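Local coordinates for protein methylxanthine N1-demethylase NdmA (Pseudomonas putida, PDB 6ICN) that removes the N1-methyl group of caffeine and related methylxanthines as a Rieske-type non-heme iron oxygenase, starting caffeine breakdown in Pseudomonas putida, at residues Val211-Phe216 and Ile362-Tyr368; Ile154-Ser158 and Ser246-Asn252; Trp338-Leu342 and Ser355-Asp359; Tyr138-Trp142 and Leu266-Ser270. All blocks are in the same frame, centred on the assembly; numbering follows the deposited sequence.

Contact 1: residues Val211-Phe216 and Ile362-Tyr368; sequences VPMDRF and IESDRSY
Two consecutive backbone N-H groups, of Glu363 and Ser364, converge on a single carboxylate oxygen, OD1 of Asp214. Asp214 sits on the edge strand 214-216 of the large antiparallel sheet, and the C-terminal tail 362-368 folds against that strand through this clasp. Glu363 N lies 2.8 Å from Asp214 OD1 and meets it nearly end-on to the C-O bond. Ser364 N, at 2.9 Å from Asp214 OD1, uses the syn lone pair, on the side of the other oxygen. Asp214 CG lies beside the backbone N (chi1 -57°), which sets the carboxylate against these two N-H groups. The second oxygen, Asp214 OD2, is modelled too close to Arg366 NH2. Its hydrogen bond from Ser364 OG and its salt bridge with Arg366 are therefore both less sure in detail. Ser364 OG also accepts from Arg366 N at 3.2 Å, an ST turn that curls the tail near the carboxylate. An alanine in place of Ser364 would probably leave Arg366 N without this acceptor, so the turn could open. Glu363 returns the grip. Its chain is extended beyond CG, and Glu363 OE1 receives Met213 N at 2.9 Å from above the carboxylate plane. The same oxygen makes a salt bridge with Lys330 of helix 330-348. At the other end, the rings of Phe216 and Tyr368 form an offset stack, with centroids 4.9 Å apart and planes 15° from parallel. Tyr368 CB rides over the Phe216 face, 4.1 Å from the ring centroid.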
loop_
_atom_site.group_PDB
_atom_site.type_symbol
_atom_site.label_atom_id
_atom_site.label_comp_id
_atom_site.label_asym_id
_atom_site.label_seq_id
_atom_site.Cartn_x
_atom_site.Cartn_y
_atom_site.Cartn_z
ATOM N N VAL A 211 -13.063 16.767 -45.424
ATOM C CA VAL A 211 -12.403 18.052 -45.668
ATOM C C VAL A 211 -11.231 17.891 -46.634
ATOM O O VAL A 211 -10.558 16.849 -46.631
ATOM C CB VAL A 211 -11.934 18.686 -44.346
ATOM C CG1 VAL A 211 -13.089 18.765 -43.363
ATOM C CG2 VAL A 211 -10.780 17.899 -43.747
ATOM N N PRO A 212 -10.947 18.883 -47.477
ATOM C CA PRO A 212 -9.702 18.845 -48.252
ATOM C C PRO A 212 -8.494 19.000 -47.339
ATOM O O PRO A 212 -8.554 19.678 -46.311
ATOM C CB PRO A 212 -9.838 20.034 -49.212
ATOM C CG PRO A 212 -10.850 20.917 -48.598
ATOM C CD PRO A 212 -11.767 20.068 -47.782
ATOM N N MET A 213 -7.406 18.335 -47.714
ATOM C CA MET A 213 -6.171 18.324 -46.934
ATOM C C MET A 213 -5.000 18.672 -47.837
ATOM O O MET A 213 -4.830 18.063 -48.897
ATOM C CB MET A 213 -5.918 16.957 -46.285
ATOM C CG MET A 213 -7.010 16.516 -45.345
ATOM S SD MET A 213 -6.757 14.820 -44.779
ATOM C CE MET A 213 -5.345 15.059 -43.667
ATOM N N ASP A 214 -4.189 19.634 -47.406
ATOM C CA ASP A 214 -3.010 20.068 -48.139
ATOM C C ASP A 214 -1.746 19.652 -47.408
ATOM O O ASP A 214 -1.681 19.733 -46.173
ATOM C CB ASP A 214 -2.988 21.590 -48.303
ATOM C CG ASP A 214 -4.218 22.117 -48.987
ATOM O OD1 ASP A 214 -4.765 21.412 -49.860
ATOM O OD2 ASP A 214 -4.637 23.241 -48.641
ATOM N N ARG A 215 -0.739 19.238 -48.175
ATOM C CA ARG A 215 0.623 19.105 -47.678
ATOM C C ARG A 215 1.408 20.340 -48.092
ATOM O O ARG A 215 1.421 20.706 -49.273
ATOM C CB ARG A 215 1.324 17.862 -48.214
ATOM C CG ARG A 215 0.576 16.542 -48.105
ATOM C CD ARG A 215 1.489 15.489 -48.633
ATOM N NE ARG A 215 0.921 14.142 -48.642
ATOM C CZ ARG A 215 1.580 13.081 -49.080
ATOM N NH1 ARG A 215 1.008 11.881 -49.075
ATOM N NH2 ARG A 215 2.816 13.222 -49.553
ATOM N N PHE A 216 2.060 20.977 -47.128
ATOM C CA PHE A 216 2.860 22.157 -47.433
ATOM C C PHE A 216 3.949 22.278 -46.379
ATOM O O PHE A 216 3.650 22.284 -45.179
ATOM C CB PHE A 216 1.986 23.415 -47.472
ATOM C CG PHE A 216 2.718 24.641 -47.941
ATOM C CD1 PHE A 216 2.993 24.824 -49.284
ATOM C CD2 PHE A 216 3.138 25.600 -47.035
ATOM C CE1 PHE A 216 3.668 25.948 -49.721
ATOM C CE2 PHE A 216 3.814 26.729 -47.470
ATOM C CZ PHE A 216 4.082 26.896 -48.810
ATOM N N ILE A 362 -1.448 20.073 -52.945
ATOM C CA ILE A 362 -2.555 20.952 -52.603
ATOM C C ILE A 362 -3.829 20.365 -53.184
ATOM O O ILE A 362 -3.873 20.014 -54.370
ATOM C CB ILE A 362 -2.321 22.381 -53.124
ATOM C CG1 ILE A 362 -0.945 22.895 -52.686
ATOM C CG2 ILE A 362 -3.436 23.299 -52.671
ATOM C CD1 ILE A 362 -0.718 22.876 -51.189
ATOM N N GLU A 363 -4.862 20.246 -52.357
ATOM C CA GLU A 363 -6.172 19.914 -52.889
ATOM C C GLU A 363 -7.261 20.906 -52.500
ATOM O O GLU A 363 -8.354 20.843 -53.073
ATOM C CB GLU A 363 -6.575 18.481 -52.491
ATOM C CG GLU A 363 -7.040 18.309 -51.092
ATOM C CD GLU A 363 -7.227 16.834 -50.693
ATOM O OE1 GLU A 363 -8.107 16.573 -49.872
ATOM O OE2 GLU A 363 -6.500 15.944 -51.183
ATOM N N SER A 364 -6.992 21.844 -51.591
ATOM C CA SER A 364 -7.938 22.902 -51.290
ATOM C C SER A 364 -7.749 24.049 -52.282
ATOM O O SER A 364 -6.876 24.014 -53.152
ATOM C CB SER A 364 -7.766 23.393 -49.854
ATOM O OG SER A 364 -6.742 24.371 -49.790
ATOM N N ASP A 365 -8.573 25.088 -52.149
ATOM C CA ASP A 365 -8.491 26.256 -53.015
ATOM C C ASP A 365 -7.714 27.406 -52.375
ATOM O O ASP A 365 -7.880 28.560 -52.786
ATOM C CB ASP A 365 -9.894 26.721 -53.407
ATOM C CG ASP A 365 -10.684 27.272 -52.229
ATOM O OD1 ASP A 365 -10.293 27.020 -51.067
ATOM O OD2 ASP A 365 -11.700 27.958 -52.468
ATOM N N ARG A 366 -6.884 27.121 -51.377
ATOM C CA ARG A 366 -6.230 28.183 -50.630
ATOM C C ARG A 366 -4.890 28.551 -51.255
ATOM O O ARG A 366 -4.296 27.781 -52.016
ATOM C CB ARG A 366 -6.053 27.791 -49.163
ATOM C CG ARG A 366 -7.350 27.344 -48.511
ATOM C CD ARG A 366 -7.099 26.796 -47.114
ATOM N NE ARG A 366 -6.121 25.716 -47.140
ATOM C CZ ARG A 366 -6.294 24.526 -46.564
ATOM N NH1 ARG A 366 -7.418 24.262 -45.910
ATOM N NH2 ARG A 366 -5.338 23.598 -46.624
ATOM N N SER A 367 -4.396 29.729 -50.862
ATOM C CA SER A 367 -3.498 30.508 -51.710
ATOM C C SER A 367 -2.204 29.763 -52.018
ATOM O O SER A 367 -1.883 29.525 -53.189
ATOM C CB SER A 367 -3.207 31.858 -51.053
ATOM O OG SER A 367 -2.504 32.713 -51.943
ATOM N N TYR A 368 -1.437 29.406 -50.984
ATOM C CA TYR A 368 -0.098 28.818 -51.164
ATOM C C TYR A 368 -0.056 27.704 -52.220
ATOM O O TYR A 368 1.016 27.278 -52.656
ATOM C CB TYR A 368 0.437 28.277 -49.826
ATOM C CG TYR A 368 -0.536 27.394 -49.060
ATOM C CD1 TYR A 368 -1.096 26.259 -49.645
ATOM C CD2 TYR A 368 -0.888 27.693 -47.746
ATOM C CE1 TYR A 368 -1.983 25.457 -48.952
ATOM C CE2 TYR A 368 -1.776 26.894 -47.040
ATOM C CZ TYR A 368 -2.315 25.777 -47.649
ATOM O OH TYR A 368 -3.199 24.981 -46.962
#

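Contact 2: residues Ile154-Ser158 and Ser246-Asn252; sequences IPYFS and SMPFAIN
Ser246, the last residue of strand 239-246, accepts Tyr156 N on its OG at 3.1 Å, in an almost straight bond of 174°. It stands at the turn of a beta-hairpin formed by strands 239-246 and 250-257. The loop 154-158 packs against this hairpin; it lies on the connection from strand 140-144 of the Rieske-domain sheet to strand 166-175 of the seven-stranded sheet. The Ser246 hydroxyl lies beside its own backbone N (chi1 -63°), while Ser246 CB packs on Pro155 CB at 3.6 Å. A water adds a second link: it accepts from Ser246 N at 3.1 Å and donates to Tyr156 O at 2.9 Å. The chain then turns through a cis peptide before Pro248. Beyond the turn, Ala250 CB presses on the Pro155 ring, 3.4 Å from Pro155 CB, tight for two carbons. Asn252 closes the contact with both ends of its amide. Asn252 OD1 accepts Ser158 N at 2.9 Å, with the donor well above the carbonyl plane. Asn252 ND2 donates to Ser158 OG at 3.0 Å, close to the amide plane. A leucine in place of Asn252 would probably leave both Ser158 N and Ser158 OG without these mates, freeing this end of the loop to shift. Phe157 turns its ring edge to the same amide, and Phe157 CD1 lies 3.3 Å from Asn252 OD1, with that oxygen in the ring plane.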
loop_
_atom_site.group_PDB
_atom_site.type_symbol
_atom_site.label_atom_id
_atom_site.label_comp_id
_atom_site.label_asym_id
_atom_site.label_seq_id
_atom_site.Cartn_x
_atom_site.Cartn_y
_atom_site.Cartn_z
ATOM N N ILE A 154 11.997 21.899 -36.097
ATOM C CA ILE A 154 11.097 21.785 -34.944
ATOM C C ILE A 154 9.687 22.188 -35.359
ATOM O O ILE A 154 9.506 23.192 -36.086
ATOM C CB ILE A 154 11.608 22.645 -33.770
ATOM C CG1 ILE A 154 12.893 22.015 -33.232
ATOM C CG2 ILE A 154 10.541 22.791 -32.679
ATOM C CD1 ILE A 154 13.672 22.881 -32.242
ATOM N N PRO A 155 8.657 21.444 -34.938
ATOM C CA PRO A 155 7.264 21.760 -35.291
ATOM C C PRO A 155 6.816 23.191 -35.047
ATOM O O PRO A 155 7.359 23.906 -34.198
ATOM C CB PRO A 155 6.476 20.791 -34.397
ATOM C CG PRO A 155 7.360 19.596 -34.319
ATOM C CD PRO A 155 8.769 20.132 -34.275
ATOM N N TYR A 156 5.791 23.598 -35.793
ATOM C CA TYR A 156 5.246 24.945 -35.746
ATOM C C TYR A 156 4.165 25.063 -34.673
ATOM O O TYR A 156 3.208 24.285 -34.651
ATOM C CB TYR A 156 4.682 25.294 -37.125
ATOM C CG TYR A 156 3.796 26.521 -37.202
ATOM C CD1 TYR A 156 4.332 27.797 -37.121
ATOM C CD2 TYR A 156 2.423 26.395 -37.400
ATOM C CE1 TYR A 156 3.513 28.922 -37.211
ATOM C CE2 TYR A 156 1.596 27.512 -37.509
ATOM C CZ TYR A 156 2.152 28.774 -37.407
ATOM O OH TYR A 156 1.325 29.877 -37.508
ATOM N N PHE A 157 4.318 26.059 -33.801
ATOM C CA PHE A 157 3.319 26.476 -32.822
ATOM C C PHE A 157 2.907 27.906 -33.164
ATOM O O PHE A 157 3.730 28.823 -33.074
ATOM C CB PHE A 157 3.925 26.385 -31.413
ATOM C CG PHE A 157 3.022 26.833 -30.289
ATOM C CD1 PHE A 157 1.641 26.699 -30.362
ATOM C CD2 PHE A 157 3.580 27.347 -29.124
ATOM C CE1 PHE A 157 0.811 27.095 -29.294
ATOM C CE2 PHE A 157 2.765 27.733 -28.050
ATOM C CZ PHE A 157 1.386 27.617 -28.135
ATOM N N SER A 158 1.638 28.100 -33.543
ATOM C CA SER A 158 1.217 29.391 -34.095
ATOM C C SER A 158 1.189 30.509 -33.050
ATOM O O SER A 158 1.309 31.691 -33.402
ATOM C CB SER A 158 -0.164 29.253 -34.753
ATOM O OG SER A 158 -1.191 28.976 -33.803
ATOM N N SER A 246 2.573 19.563 -38.120
ATOM C CA SER A 246 3.969 19.312 -38.486
ATOM C C SER A 246 4.260 17.818 -38.394
ATOM O O SER A 246 4.227 17.236 -37.305
ATOM C CB SER A 246 4.907 20.104 -37.579
ATOM O OG SER A 246 4.718 21.499 -37.745
ATOM N N MET A 247 4.543 17.184 -39.529
ATOM C CA MET A 247 4.733 15.727 -39.532
ATOM C C MET A 247 5.984 15.364 -38.771
ATOM O O MET A 247 6.995 16.063 -38.888
ATOM C CB MET A 247 4.797 15.176 -40.965
ATOM C CG MET A 247 3.480 15.359 -41.709
ATOM S SD MET A 247 2.194 14.247 -41.050
ATOM C CE MET A 247 2.785 12.700 -41.664
ATOM N N PRO A 248 5.952 14.254 -38.021
ATOM C CA PRO A 248 4.868 13.263 -37.927
ATOM C C PRO A 248 3.892 13.390 -36.762
ATOM O O PRO A 248 2.820 12.805 -36.857
ATOM C CB PRO A 248 5.623 11.948 -37.772
ATOM C CG PRO A 248 6.886 12.330 -37.049
ATOM C CD PRO A 248 7.220 13.738 -37.469
ATOM N N PHE A 249 4.235 14.075 -35.666
ATOM C CA PHE A 249 3.439 13.900 -34.451
ATOM C C PHE A 249 2.932 15.182 -33.808
ATOM O O PHE A 249 2.311 15.109 -32.738
ATOM C CB PHE A 249 4.242 13.113 -33.401
ATOM C CG PHE A 249 4.635 11.731 -33.841
ATOM C CD1 PHE A 249 3.722 10.888 -34.478
ATOM C CD2 PHE A 249 5.919 11.272 -33.616
ATOM C CE1 PHE A 249 4.108 9.618 -34.900
ATOM C CE2 PHE A 249 6.317 9.998 -34.026
ATOM C CZ PHE A 249 5.395 9.167 -34.679
ATOM N N ALA A 250 3.179 16.343 -34.389
ATOM C CA ALA A 250 2.787 17.601 -33.761
ATOM C C ALA A 250 1.530 18.148 -34.414
ATOM O O ALA A 250 1.419 18.154 -35.642
ATOM C CB ALA A 250 3.911 18.627 -33.853
ATOM N N ILE A 251 0.587 18.616 -33.596
ATOM C CA ILE A 251 -0.660 19.198 -34.083
ATOM C C ILE A 251 -0.841 20.593 -33.500
ATOM O O ILE A 251 -0.878 20.763 -32.274
ATOM C CB ILE A 251 -1.875 18.323 -33.748
ATOM C CG1 ILE A 251 -1.728 16.941 -34.397
ATOM C CG2 ILE A 251 -3.180 19.004 -34.167
ATOM C CD1 ILE A 251 -2.587 15.906 -33.717
ATOM N N ASN A 252 -0.987 21.593 -34.377
ATOM C CA ASN A 252 -1.335 22.951 -33.984
ATOM C C ASN A 252 -2.772 23.195 -34.423
ATOM O O ASN A 252 -3.066 23.205 -35.627
ATOM C CB ASN A 252 -0.377 23.965 -34.612
ATOM C CG ASN A 252 -0.609 25.381 -34.101
ATOM O OD1 ASN A 252 0.002 25.803 -33.115
ATOM N ND2 ASN A 252 -1.486 26.123 -34.771
HETATM O O HOH W 1 2.400 21.978 -36.134
#

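Contact 3: residues Trp338-Leu342 and Ser355-Asp359; sequences WLREL and SALLD
The indole N-H of Trp338 reaches across to the next helix and donates to Ala356 O, with Trp338 NE1 and Ala356 O 3.0 Å apart and an angle of 152° at the hydrogen. The pair joins helices 330-348 and 350-358, which follow each other directly in the chain and form the C-terminal helical part of the fold. The bond is not ideal: the donor stands above the carbonyl plane of Ala356, and the oxygen is tilted slightly from the indole plane. With CG anti to the backbone N (chi1 -161°), the indole reaches the next helix edge first, and Trp338 CZ2 lies 3.3 Å from Leu357 O. Both oxygens belong to the final turn of helix 350-358. Arg215 makes a cation-pi contact with Trp338, and Phe220 meets it edge-to-face. One helical turn further on, Leu342 supplies the apolar half of the contact. Leu342 CD2 lies against the backbone between Ala356 and Leu357, 3.7 Å from Leu357 N. The CA atoms of Leu342 and Ala356 are 5.9 Å apart, a close approach consistent with the small alanine side chain. Ala356 CB is 4.1 Å from Leu342 CD2. Leu342 CD2 also touches Leu357 CB, 3.9 Å away.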
loop_
_atom_site.group_PDB
_atom_site.type_symbol
_atom_site.label_atom_id
_atom_site.label_comp_id
_atom_site.label_asym_id
_atom_site.label_seq_id
_atom_site.Cartn_x
_atom_site.Cartn_y
_atom_site.Cartn_z
ATOM N N TRP A 338 0.820 9.221 -45.904
ATOM C CA TRP A 338 2.035 10.035 -45.891
ATOM C C TRP A 338 3.132 9.379 -45.058
ATOM O O TRP A 338 4.295 9.345 -45.472
ATOM C CB TRP A 338 1.732 11.443 -45.381
ATOM C CG TRP A 338 2.793 12.469 -45.752
ATOM C CD1 TRP A 338 3.975 12.251 -46.398
ATOM C CD2 TRP A 338 2.730 13.869 -45.490
ATOM N NE1 TRP A 338 4.656 13.446 -46.569
ATOM C CE2 TRP A 338 3.906 14.454 -46.024
ATOM C CE3 TRP A 338 1.782 14.693 -44.879
ATOM C CZ2 TRP A 338 4.164 15.820 -45.925
ATOM C CZ3 TRP A 338 2.025 16.045 -44.789
ATOM C CH2 TRP A 338 3.219 16.602 -45.312
ATOM N N LEU A 339 2.791 8.842 -43.878
ATOM C CA LEU A 339 3.811 8.157 -43.086
ATOM C C LEU A 339 4.450 7.012 -43.869
ATOM O O LEU A 339 5.670 6.812 -43.809
ATOM C CB LEU A 339 3.218 7.623 -41.780
ATOM C CG LEU A 339 2.836 8.636 -40.712
ATOM C CD1 LEU A 339 2.384 7.881 -39.449
ATOM C CD2 LEU A 339 3.983 9.565 -40.386
ATOM N N ARG A 340 3.637 6.234 -44.594
ATOM C CA ARG A 340 4.161 5.153 -45.430
ATOM C C ARG A 340 5.142 5.691 -46.468
ATOM O O ARG A 340 6.214 5.102 -46.683
ATOM C CB ARG A 340 3.006 4.391 -46.123
ATOM C CG ARG A 340 3.442 3.088 -46.852
ATOM C CD ARG A 340 2.298 2.365 -47.603
ATOM N NE ARG A 340 0.976 2.670 -47.036
ATOM C CZ ARG A 340 -0.065 3.186 -47.701
ATOM N NH1 ARG A 340 0.037 3.524 -48.990
ATOM N NH2 ARG A 340 -1.213 3.374 -47.030
ATOM N N GLU A 341 4.797 6.816 -47.100
ATOM C CA GLU A 341 5.676 7.413 -48.106
ATOM C C GLU A 341 6.984 7.875 -47.481
ATOM O O GLU A 341 8.050 7.760 -48.098
ATOM C CB GLU A 341 4.985 8.592 -48.781
ATOM C CG GLU A 341 3.805 8.219 -49.671
ATOM C CD GLU A 341 3.091 9.442 -50.198
ATOM O OE1 GLU A 341 3.683 10.546 -50.148
ATOM O OE2 GLU A 341 1.941 9.320 -50.665
ATOM N N LEU A 342 6.919 8.417 -46.265
ATOM C CA LEU A 342 8.142 8.871 -45.611
ATOM C C LEU A 342 9.042 7.695 -45.268
ATOM O O LEU A 342 10.270 7.762 -45.432
ATOM C CB LEU A 342 7.788 9.691 -44.358
ATOM C CG LEU A 342 7.157 11.067 -44.632
ATOM C CD1 LEU A 342 6.445 11.660 -43.417
ATOM C CD2 LEU A 342 8.227 12.048 -45.161
ATOM N N SER A 355 12.181 15.180 -50.479
ATOM C CA SER A 355 11.080 15.422 -51.405
ATOM C C SER A 355 9.749 14.928 -50.839
ATOM O O SER A 355 8.738 15.633 -50.901
ATOM C CB SER A 355 11.375 14.748 -52.742
ATOM O OG SER A 355 12.509 15.355 -53.347
ATOM N N ALA A 356 9.737 13.712 -50.302
ATOM C CA ALA A 356 8.516 13.171 -49.706
ATOM C C ALA A 356 7.985 14.079 -48.600
ATOM O O ALA A 356 6.773 14.306 -48.495
ATOM C CB ALA A 356 8.783 11.769 -49.173
ATOM N N LEU A 357 8.881 14.630 -47.781
ATOM C CA LEU A 357 8.462 15.479 -46.670
ATOM C C LEU A 357 8.004 16.850 -47.136
ATOM O O LEU A 357 6.965 17.342 -46.695
ATOM C CB LEU A 357 9.607 15.642 -45.668
ATOM C CG LEU A 357 9.258 16.475 -44.434
ATOM C CD1 LEU A 357 8.117 15.797 -43.643
ATOM C CD2 LEU A 357 10.487 16.645 -43.563
ATOM N N LEU A 358 8.788 17.506 -48.008
ATOM C CA LEU A 358 8.610 18.930 -48.253
ATOM C C LEU A 358 7.929 19.276 -49.577
ATOM O O LEU A 358 7.567 20.443 -49.774
ATOM C CB LEU A 358 9.969 19.645 -48.179
ATOM C CG LEU A 358 10.647 19.620 -46.808
ATOM C CD1 LEU A 358 12.034 20.287 -46.867
ATOM C CD2 LEU A 358 9.757 20.293 -45.757
ATOM N N ASP A 359 7.704 18.321 -50.465
ATOM C CA ASP A 359 6.996 18.647 -51.708
ATOM C C ASP A 359 5.545 19.006 -51.401
ATOM O O ASP A 359 4.893 18.326 -50.589
ATOM C CB ASP A 359 7.045 17.499 -52.711
ATOM C CG ASP A 359 8.398 17.364 -53.396
ATOM O OD1 ASP A 359 9.230 18.288 -53.291
ATOM O OD2 ASP A 359 8.628 16.322 -54.034
#

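Contact 4: residues Tyr138-Trp142 and Leu266-Ser270; sequences YGLIW and LFNVS. With CFF (caffeine), chain F.
Strands 140-142 and 266-270 face each other from two different sheets, their axes 11.4 Å apart at closest and crossing at 43°, a gap bridged by side chains. Leu140, Trp142 and, just before the strand, Tyr138 meet Phe267 and Val269. Phe267 touches all three. Its CG is anti to the backbone N (chi1 177°), and this carries the ring out toward the Rieske-domain sheet. Tyr138 sets its ring edge toward the Phe267 face, a T-shaped pair with centroids 5.8 Å apart and planes at 68°. Trp142 comes from the opposite direction and meets Phe267 edge to edge, Trp142 CH2 lying 4.0 Å from Phe267 CZ and near both ring planes. Trp142 CH2 also lies 4.2 Å from Val269 CG1. Leu140 and Val269 touch tip to tip, Leu140 CD1 to Val269 CG1 at 4.1 Å. Trp142 NE1 is hydrogen-bonded to Arg137 O, and Tyr138 OH to Pro155 O. On the other side of strand 263-274, Leu266 CD1 rests 3.4 Å from C4 of the bound caffeine. This apolar layer thus backs the strand that lines the substrate pocket. Phe157 meets the rings of Phe267 and Tyr138. Pro37 of strand 35-40 and Phe281 of strand 277-286 also pack on the layer, while helix 179-186 packs on Asn268 and Ser270.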
loop_
_atom_site.group_PDB
_atom_site.type_symbol
_atom_site.label_atom_id
_atom_site.label_comp_id
_atom_site.label_asym_id
_atom_site.label_seq_id
_atom_site.Cartn_x
_atom_site.Cartn_y
_atom_site.Cartn_z
ATOM N N TYR A 138 9.480 26.900 -27.360
ATOM C CA TYR A 138 8.127 26.922 -26.792
ATOM C C TYR A 138 8.080 26.422 -25.362
ATOM O O TYR A 138 6.998 26.094 -24.867
ATOM C CB TYR A 138 7.129 26.094 -27.615
ATOM C CG TYR A 138 7.243 26.270 -29.104
ATOM C CD1 TYR A 138 7.294 27.538 -29.674
ATOM C CD2 TYR A 138 7.306 25.162 -29.941
ATOM C CE1 TYR A 138 7.385 27.701 -31.052
ATOM C CE2 TYR A 138 7.398 25.316 -31.321
ATOM C CZ TYR A 138 7.449 26.587 -31.859
ATOM O OH TYR A 138 7.535 26.758 -33.219
ATOM N N GLY A 139 9.216 26.360 -24.661
ATOM C CA GLY A 139 9.190 25.828 -23.311
ATOM C C GLY A 139 9.360 24.324 -23.233
ATOM O O GLY A 139 9.228 23.745 -22.138
ATOM N N LEU A 140 9.616 23.673 -24.357
ATOM C CA LEU A 140 9.961 22.261 -24.391
ATOM C C LEU A 140 11.402 22.099 -24.853
ATOM O O LEU A 140 11.968 22.972 -25.521
ATOM C CB LEU A 140 9.031 21.480 -25.332
ATOM C CG LEU A 140 7.511 21.668 -25.173
ATOM C CD1 LEU A 140 6.720 20.812 -26.172
ATOM C CD2 LEU A 140 7.049 21.397 -23.756
ATOM N N ILE A 141 11.971 20.946 -24.532
ATOM C CA ILE A 141 13.300 20.550 -24.994
ATOM C C ILE A 141 13.111 19.516 -26.091
ATOM O O ILE A 141 12.420 18.502 -25.883
ATOM C CB ILE A 141 14.150 19.970 -23.847
ATOM C CG1 ILE A 141 14.323 20.991 -22.727
ATOM C CG2 ILE A 141 15.493 19.470 -24.379
ATOM C CD1 ILE A 141 15.014 22.235 -23.167
ATOM N N TRP A 142 13.728 19.765 -27.257
ATOM C CA TRP A 142 13.570 18.936 -28.446
ATOM C C TRP A 142 14.889 18.271 -28.815
ATOM O O TRP A 142 15.951 18.892 -28.720
ATOM C CB TRP A 142 13.107 19.782 -29.635
ATOM C CG TRP A 142 11.865 20.559 -29.406
ATOM C CD1 TRP A 142 11.740 21.747 -28.724
ATOM C CD2 TRP A 142 10.558 20.225 -29.879
ATOM N NE1 TRP A 142 10.424 22.159 -28.745
ATOM C CE2 TRP A 142 9.680 21.234 -29.432
ATOM C CE3 TRP A 142 10.033 19.139 -30.601
ATOM C CZ2 TRP A 142 8.315 21.226 -29.724
ATOM C CZ3 TRP A 142 8.687 19.132 -30.891
ATOM C CH2 TRP A 142 7.839 20.164 -30.450
ATOM N N LEU A 266 -4.543 25.039 -29.444
ATOM C CA LEU A 266 -4.074 23.817 -28.798
ATOM C C LEU A 266 -2.879 23.282 -29.570
ATOM O O LEU A 266 -2.963 23.062 -30.785
ATOM C CB LEU A 266 -5.168 22.752 -28.739
ATOM C CG LEU A 266 -6.456 23.170 -28.040
ATOM C CD1 LEU A 266 -7.571 22.219 -28.441
ATOM C CD2 LEU A 266 -6.265 23.164 -26.521
ATOM N N PHE A 267 -1.769 23.070 -28.875
ATOM C CA PHE A 267 -0.569 22.518 -29.488
ATOM C C PHE A 267 -0.277 21.209 -28.775
ATOM O O PHE A 267 0.057 21.198 -27.581
ATOM C CB PHE A 267 0.600 23.498 -29.389
ATOM C CG PHE A 267 1.896 22.972 -29.935
ATOM C CD1 PHE A 267 2.142 22.950 -31.308
ATOM C CD2 PHE A 267 2.886 22.512 -29.077
ATOM C CE1 PHE A 267 3.344 22.488 -31.799
ATOM C CE2 PHE A 267 4.110 22.035 -29.566
ATOM C CZ PHE A 267 4.341 22.024 -30.930
ATOM N N ASN A 268 -0.439 20.103 -29.488
ATOM C CA ASN A 268 -0.272 18.784 -28.892
ATOM C C ASN A 268 0.805 18.026 -29.650
ATOM O O ASN A 268 0.771 17.963 -30.884
ATOM C CB ASN A 268 -1.599 18.008 -28.902
ATOM C CG ASN A 268 -1.555 16.773 -28.001
ATOM O OD1 ASN A 268 -1.255 15.676 -28.478
ATOM N ND2 ASN A 268 -1.826 16.953 -26.684
ATOM N N VAL A 269 1.771 17.465 -28.924
ATOM C CA VAL A 269 2.830 16.681 -29.559
ATOM C C VAL A 269 3.193 15.487 -28.671
ATOM O O VAL A 269 3.219 15.589 -27.438
ATOM C CB VAL A 269 4.053 17.572 -29.886
ATOM C CG1 VAL A 269 4.595 18.286 -28.613
ATOM C CG2 VAL A 269 5.148 16.778 -30.610
ATOM N N SER A 270 3.459 14.346 -29.303
ATOM C CA SER A 270 3.773 13.102 -28.606
ATOM C C SER A 270 5.258 12.791 -28.742
ATOM O O SER A 270 5.794 12.790 -29.857
ATOM C CB SER A 270 2.966 11.915 -29.159
ATOM O OG SER A 270 1.567 12.126 -29.105
HETATM N N1 CFF F . -8.975 17.815 -28.902
HETATM C C2 CFF F . -9.852 18.764 -29.363
HETATM C C10 CFF F . -8.591 16.711 -29.764
HETATM C C6 CFF F . -8.474 17.891 -27.667
HETATM N N3 CFF F . -10.218 19.797 -28.562
HETATM O O11 CFF F . -10.296 18.686 -30.468
HETATM C C12 CFF F . -11.151 20.812 -29.040
HETATM C C4 CFF F . -9.713 19.877 -27.308
HETATM C C5 CFF F . -8.846 18.948 -26.857
HETATM N N9 CFF F . -9.903 20.774 -26.326
HETATM O O13 CFF F . -7.707 17.057 -27.267
HETATM N N7 CFF F . -8.497 19.283 -25.601
HETATM C C8 CFF F . -9.150 20.405 -25.276
HETATM C C14 CFF F . -7.637 18.757 -24.555
#

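How the contacts relate
Contacts 1, 2 and 4 all reach the seven-stranded antiparallel sheet of the catalytic domain. Contact 1 lies at its edge strand 214-216, about 17 Å between centres from contact 2 and about 25 Å from contact 4. Contacts 2 and 4 are neighbours, with centres about 8 Å apart, on the adjacent strands 250-257 and 263-274. Along the chain, contact 2 is nested within the loop closed by contact 4, and contact 3 within that of contact 1. Contact 3 touches contact 1 through the Arg215-Glu341 salt bridge and contact 2 through Met247 on Trp338. Together they join the Rieske domain, the catalytic sheet and the C-terminal helices and tail.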